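Local coordinates for protein hemagglutinin (Pseudomonas aeruginosa, PDB 6D7Y) that forms the toxic C-terminal tip of the contact-dependent growth inhibition protein CdiA, probably arresting neighbouring bacteria unless a cognate immunity protein binds it, at residues Q46-K49 against H50-I54. Sequence-based numbering, arbitrary orientation.
Sequences QAMK and HFKEI
The ammonium of Lys49 closes on Glu53 from above its carboxylate plane: NZ of Lys49 lies 2.7 Å from OE2 of Glu53 and 37° out of that plane. This i to i+4 salt bridge spans one turn of helix 40-56. Lys49 runs out nearly straight with CG anti to the backbone N, and the bend at its last torsion (chi4 57°) brings NZ back to the acid. OE1, the other carboxylate oxygen, makes a salt bridge with Arg81, which also hydrogen-bonds ND1 of His50.

Beneath these side chains the backbone repeats the same spacing, with Glu53 N bonded to Lys49 O at 3.0 Å, so that backbone and side chains join the same two residues, and Phe51 N to Ala47 O at 2.9 Å. The turn starts less tightly: His50 N to Gln46 O is a weak bond of 3.4 Å, while CD2 of the His50 ring approaches that same oxygen at 3.2 Å.

On another side of the helix, selenomethionine Met48 lies alongside Phe51, its CE 3.8 Å from CD2 of the ring. The selenium stands 5.2 Å from the ring centroid, 40° off the normal, an oblique Met-aromatic contact. Leu5 touches both residues, and Val83 of strand 82-86 packs on Phe51.

Glu53 thus holds a cation on each oxygen, Lys49 on OE2 and Arg81 on OE1, which restrains the carboxylate and links the helix to the residue just before strand 82-86.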
loop_
_atom_site.group_PDB
_atom_site.type_symbol
_atom_site.label_atom_id
_atom_site.label_comp_id
_atom_site.label_asym_id
_atom_site.label_seq_id
_atom_site.Cartn_x
_atom_site.Cartn_y
_atom_site.Cartn_z
ATOM N N GLN A 46 -10.679 2.480 2.168
ATOM C CA GLN A 46 -10.120 1.576 3.173
ATOM C C GLN A 46 -8.610 1.497 3.017
ATOM O O GLN A 46 -7.883 1.317 3.996
ATOM C CB GLN A 46 -10.692 0.169 3.029
ATOM C CG GLN A 46 -12.207 0.105 3.184
ATOM C CD GLN A 46 -12.728 -1.309 3.031
ATOM O OE1 GLN A 46 -12.360 -2.207 3.800
ATOM N NE2 GLN A 46 -13.608 -1.517 2.049
ATOM N N ALA A 47 -8.162 1.609 1.777
ATOM C CA ALA A 47 -6.734 1.547 1.478
ATOM C C ALA A 47 -6.033 2.848 1.876
ATOM O O ALA A 47 -4.894 2.819 2.349
ATOM C CB ALA A 47 -6.517 1.207 0.017
HETATM N N MSE A 48 -6.717 3.978 1.701
HETATM C CA MSE A 48 -6.168 5.274 2.069
HETATM C C MSE A 48 -6.049 5.362 3.566
HETATM O O MSE A 48 -5.146 6.037 4.073
HETATM C CB MSE A 48 -7.011 6.424 1.521
HETATM C CG MSE A 48 -6.792 6.645 0.025
HETATM SE SE MSE A 48 -4.923 7.104 -0.470
HETATM C CE MSE A 48 -4.590 8.410 0.971
ATOM N N LYS A 49 -6.951 4.694 4.289
ATOM C CA LYS A 49 -6.896 4.669 5.759
ATOM C C LYS A 49 -5.591 3.983 6.195
ATOM O O LYS A 49 -4.845 4.528 7.028
ATOM C CB LYS A 49 -8.119 3.966 6.355
ATOM C CG LYS A 49 -8.075 3.755 7.862
ATOM C CD LYS A 49 -9.372 3.149 8.381
ATOM C CE LYS A 49 -9.182 2.502 9.750
ATOM N NZ LYS A 49 -8.651 3.426 10.787
ATOM N N HIS A 50 -5.328 2.804 5.634
ATOM C CA HIS A 50 -4.073 2.079 5.922
ATOM C C HIS A 50 -2.851 2.906 5.561
ATOM O O HIS A 50 -1.905 2.990 6.322
ATOM C CB HIS A 50 -3.974 0.787 5.132
ATOM C CG HIS A 50 -4.787 -0.338 5.683
ATOM N ND1 HIS A 50 -4.404 -1.044 6.801
ATOM C CD2 HIS A 50 -5.904 -0.945 5.220
ATOM C CE1 HIS A 50 -5.267 -2.018 7.019
ATOM N NE2 HIS A 50 -6.187 -1.979 6.074
ATOM N N PHE A 51 -2.872 3.487 4.369
ATOM C CA PHE A 51 -1.783 4.315 3.904
ATOM C C PHE A 51 -1.453 5.417 4.923
ATOM O O PHE A 51 -0.304 5.543 5.357
ATOM C CB PHE A 51 -2.135 4.914 2.548
ATOM C CG PHE A 51 -1.069 5.789 1.987
ATOM C CD1 PHE A 51 0.049 5.232 1.392
ATOM C CD2 PHE A 51 -1.178 7.174 2.055
ATOM C CE1 PHE A 51 1.040 6.028 0.863
ATOM C CE2 PHE A 51 -0.185 7.986 1.527
ATOM C CZ PHE A 51 0.921 7.403 0.929
ATOM N N LYS A 52 -2.459 6.206 5.294
ATOM C CA LYS A 52 -2.268 7.284 6.278
ATOM C C LYS A 52 -1.773 6.761 7.626
ATOM O O LYS A 52 -0.952 7.408 8.282
ATOM C CB LYS A 52 -3.540 8.109 6.460
ATOM C CG LYS A 52 -3.859 8.971 5.256
ATOM C CD LYS A 52 -5.075 9.852 5.501
ATOM C CE LYS A 52 -5.394 10.700 4.274
ATOM N NZ LYS A 52 -4.265 11.592 3.880
ATOM N N GLU A 53 -2.277 5.609 8.047
ATOM C CA GLU A 53 -1.816 5.002 9.299
ATOM C C GLU A 53 -0.329 4.639 9.245
ATOM O O GLU A 53 0.426 4.946 10.178
ATOM C CB GLU A 53 -2.648 3.777 9.664
ATOM C CG GLU A 53 -4.052 4.133 10.157
ATOM C CD GLU A 53 -4.925 2.931 10.489
ATOM O OE1 GLU A 53 -4.570 1.790 10.135
ATOM O OE2 GLU A 53 -5.992 3.134 11.113
ATOM N N ILE A 54 0.085 4.015 8.143
ATOM C CA ILE A 54 1.480 3.604 7.951
ATOM C C ILE A 54 2.410 4.814 7.929
ATOM O O ILE A 54 3.496 4.778 8.502
ATOM C CB ILE A 54 1.635 2.742 6.668
ATOM C CG1 ILE A 54 0.818 1.447 6.811
ATOM C CG2 ILE A 54 3.101 2.398 6.424
ATOM C CD1 ILE A 54 0.556 0.692 5.515
#